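Local coordinates for Alpha/beta hydrolase fold protein (Chitinophaga pinensis, PDB 4PW0), which probably acts as a hydrolase of the alpha/beta hydrolase fold, with its substrate not established, at residues Q117-H121 and S216-I222. Numbering follows the deposited sequence. Where two conformers were deposited one is given.
Sequences QYMAH and SFEITSI
S216 meets Y118 at the rim of the tyrosine ring, its OG lying near the ring plane beside CE1. F217 follows and makes the largest contribution. With CG tucked between the backbone N and the carbonyl carbon (chi1 68°), its ring turns in against the helix and forms an offset stack with H121, planes 11° apart and centroids separated by 4.7 Å. The two side chains run past each other in opposite directions: F217 CB sits 3.4 Å from the centroid of the imidazole, while H121 CB lies over one face of the phenyl ring. Y118 CD1 packs against F217 CE1 at 3.9 Å. Cutting F217 back to alanine would keep CB over the imidazole but is likely to open a gap beside H121 CB and Y118 CD1. Farther along, S221 OG donates to E218 O (2.6 Å) and takes a bond from a water that also meets H121 ND1 at the imidazole edge. In the conformer modelled here, I222 reaches Q117 O with CD1 (3.7 Å) and A120 CB with CG2. Ring overlap and apolar packing thus hold the loop before strand 226-231 to helix 111-122, which follows the probable nucleophile elbow, with water joining the two at the partly exposed margin.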
ATOM      1  N   GLN A 117       1.018  19.106   3.195  1.00 15.86           N
ATOM      2  CA  GLN A 117       2.485  19.104   3.379  1.00 15.81           C
ATOM      3  C   GLN A 117       2.945  20.445   3.985  1.00 18.07           C
ATOM      4  O   GLN A 117       3.707  20.471   4.939  1.00 19.28           O
ATOM      5  CB  GLN A 117       3.203  18.903   2.078  1.00 17.08           C
ATOM      6  CG  GLN A 117       3.050  17.529   1.446  1.00 15.91           C
ATOM      7  CD  GLN A 117       3.683  17.503   0.074  1.00 16.19           C
ATOM      8  OE1 GLN A 117       4.905  17.636  -0.055  1.00 18.42           O
ATOM      9  NE2 GLN A 117       2.873  17.293  -0.944  1.00 16.85           N
ATOM     10  N   TYR A 118       2.479  21.546   3.405  1.00 17.24           N
ATOM     11  CA  TYR A 118       2.867  22.859   3.876  1.00 17.87           C
ATOM     12  C   TYR A 118       2.376  23.066   5.315  1.00 17.33           C
ATOM     13  O   TYR A 118       3.101  23.611   6.169  1.00 20.04           O
ATOM     14  CB  TYR A 118       2.382  23.954   2.919  1.00 19.66           C
ATOM     15  CG  TYR A 118       3.079  25.268   3.181  1.00 20.53           C
ATOM     16  CD1 TYR A 118       4.385  25.445   2.788  1.00 26.45           C
ATOM     17  CD2 TYR A 118       2.476  26.281   3.867  1.00 19.30           C
ATOM     18  CE1 TYR A 118       5.082  26.607   3.069  1.00 28.35           C
ATOM     19  CE2 TYR A 118       3.173  27.469   4.164  1.00 22.43           C
ATOM     20  CZ  TYR A 118       4.450  27.626   3.750  1.00 24.13           C
ATOM     21  OH  TYR A 118       5.133  28.801   4.042  1.00 30.26           O
HETATM   22  N   MSE A 119       1.159  22.639   5.614  1.00 17.56           N
HETATM   23  CA  MSE A 119       0.593  22.773   6.962  1.00 17.29           C
HETATM   24  C   MSE A 119       1.394  22.009   7.975  1.00 19.47           C
HETATM   25  O   MSE A 119       1.610  22.478   9.108  1.00 20.65           O
HETATM   26  CB  MSE A 119      -0.871  22.299   7.003  1.00 18.80           C
HETATM   27  CG  MSE A 119      -1.603  22.797   8.247  1.00 19.55           C
HETATM   28 SE   MSE A 119      -3.464  22.257   8.287  0.65 21.45          SE
HETATM   29  CE  MSE A 119      -4.068  23.527   6.975  1.00 20.39           C
ATOM     30  N   ALA A 120       1.841  20.816   7.612  1.00 18.67           N
ATOM     31  CA  ALA A 120       2.648  20.032   8.522  1.00 19.78           C
ATOM     32  C   ALA A 120       3.990  20.709   8.799  1.00 21.21           C
ATOM     33  O   ALA A 120       4.568  20.533   9.908  1.00 22.60           O
ATOM     34  CB  ALA A 120       2.879  18.633   7.932  1.00 20.62           C
ATOM     35  N   HIS A 121       4.492  21.439   7.824  1.00 20.25           N
ATOM     36  CA  HIS A 121       5.702  22.215   7.981  1.00 21.28           C
ATOM     37  C   HIS A 121       5.536  23.400   8.935  1.00 24.10           C
ATOM     38  O   HIS A 121       6.357  23.581   9.873  1.00 24.92           O
ATOM     39  CB  HIS A 121       6.266  22.695   6.635  1.00 22.21           C
ATOM     40  CG  HIS A 121       7.415  23.630   6.782  1.00 24.23           C
ATOM     41  ND1 HIS A 121       8.576  23.277   7.428  1.00 26.46           N
ATOM     42  CD2 HIS A 121       7.562  24.922   6.406  1.00 25.80           C
ATOM     43  CE1 HIS A 121       9.398  24.315   7.442  1.00 30.76           C
ATOM     44  NE2 HIS A 121       8.809  25.325   6.824  1.00 28.17           N
ATOM     45  N   SER A 216      10.782  25.266  -0.377  1.00 23.76           N
ATOM     46  CA  SER A 216      10.935  26.179   0.744  1.00 25.39           C
ATOM     47  C   SER A 216      11.088  25.460   2.076  1.00 26.36           C
ATOM     48  O   SER A 216      11.309  26.103   3.121  1.00 27.85           O
ATOM     49  CB  SER A 216       9.757  27.139   0.798  1.00 25.82           C
ATOM     50  OG  SER A 216       8.498  26.488   1.054  1.00 25.26           O
ATOM     51  N   PHE A 217      10.935  24.141   2.063  1.00 23.68           N
ATOM     52  CA  PHE A 217      11.176  23.333   3.252  1.00 23.60           C
ATOM     53  C   PHE A 217      11.594  21.944   2.819  1.00 22.87           C
ATOM     54  O   PHE A 217      11.413  21.546   1.668  1.00 23.64           O
ATOM     55  CB  PHE A 217       9.933  23.300   4.162  1.00 26.83           C
ATOM     56  CG  PHE A 217       8.770  22.549   3.577  1.00 24.72           C
ATOM     57  CD1 PHE A 217       7.843  23.187   2.741  1.00 25.60           C
ATOM     58  CD2 PHE A 217       8.589  21.205   3.859  1.00 24.92           C
ATOM     59  CE1 PHE A 217       6.786  22.486   2.200  1.00 25.54           C
ATOM     60  CE2 PHE A 217       7.528  20.532   3.314  1.00 25.62           C
ATOM     61  CZ  PHE A 217       6.629  21.168   2.503  1.00 26.07           C
ATOM     62  N   GLU A 218      12.221  21.212   3.737  1.00 25.19           N
ATOM     63  CA  GLU A 218      12.710  19.871   3.481  1.00 25.69           C
ATOM     64  C   GLU A 218      11.606  18.868   3.778  1.00 23.40           C
ATOM     65  O   GLU A 218      11.076  18.865   4.870  1.00 24.54           O
ATOM     66  CB  GLU A 218      13.913  19.574   4.389  1.00 28.93           C
ATOM     67  CG  GLU A 218      15.116  20.416   4.007  1.00 34.08           C
ATOM     68  CD  GLU A 218      15.628  20.061   2.626  1.00 40.81           C
ATOM     69  OE1 GLU A 218      15.484  18.893   2.186  1.00 62.69           O
ATOM     70  OE2 GLU A 218      16.219  20.949   1.981  1.00 73.48           O
ATOM     71  N   ILE A 219      11.278  18.039   2.789  1.00 25.76           N
ATOM     72  CA  ILE A 219      10.274  16.985   2.990  0.70 25.94           C
ATOM     73  C   ILE A 219      10.680  16.063   4.135  1.00 23.13           C
ATOM     74  O   ILE A 219       9.848  15.618   4.907  1.00 22.28           O
ATOM     75  CB  ILE A 219      10.056  16.145   1.695  0.70 29.51           C
ATOM     76  CG1 ILE A 219       9.196  16.923   0.717  0.70 40.86           C
ATOM     77  CG2 ILE A 219       9.350  14.813   2.003  0.70 30.41           C
ATOM     78  CD1 ILE A 219       7.821  17.230   1.256  0.70 47.95           C
ATOM     79  N   THR A 220      11.983  15.803   4.268  1.00 23.16           N
ATOM     80  CA  THR A 220      12.509  14.928   5.291  0.60 24.36           C
ATOM     81  C   THR A 220      12.173  15.407   6.694  1.00 22.14           C
ATOM     82  O   THR A 220      12.178  14.631   7.636  1.00 25.10           O
ATOM     83  CB  THR A 220      14.046  14.810   5.154  0.60 27.20           C
ATOM     84  OG1 THR A 220      14.667  16.128   5.149  0.60 29.36           O
ATOM     85  CG2 THR A 220      14.418  14.028   3.872  0.60 27.85           C
ATOM     86  N   SER A 221      11.872  16.718   6.832  1.00 22.07           N
ATOM     87  CA  SER A 221      11.535  17.274   8.130  1.00 24.42           C
ATOM     88  C   SER A 221      10.107  17.025   8.606  1.00 22.07           C
ATOM     89  O   SER A 221       9.766  17.313   9.757  1.00 25.35           O
ATOM     90  CB  SER A 221      11.806  18.779   8.165  1.00 24.57           C
ATOM     91  OG  SER A 221      10.864  19.523   7.385  1.00 26.54           O
ATOM     92  N   ILE A 222       9.243  16.471   7.730  1.00 20.48           N
ATOM     93  CA  ILE A 222       7.885  16.170   8.151  0.60 20.23           C
ATOM     94  C   ILE A 222       7.933  14.810   8.852  1.00 21.78           C
ATOM     95  O   ILE A 222       8.107  13.785   8.207  1.00 21.01           O
ATOM     96  CB  ILE A 222       6.934  16.132   6.940  0.60 19.15           C
ATOM     97  CG1 ILE A 222       6.741  17.550   6.366  0.60 20.70           C
ATOM     98  CG2 ILE A 222       5.624  15.504   7.340  0.60 19.38           C
ATOM     99  CD1 ILE A 222       5.990  17.595   5.055  0.60 22.12           C
TER
HETATM  100  O   HOH W   1       9.078  20.910   8.739  1.00 31.43           O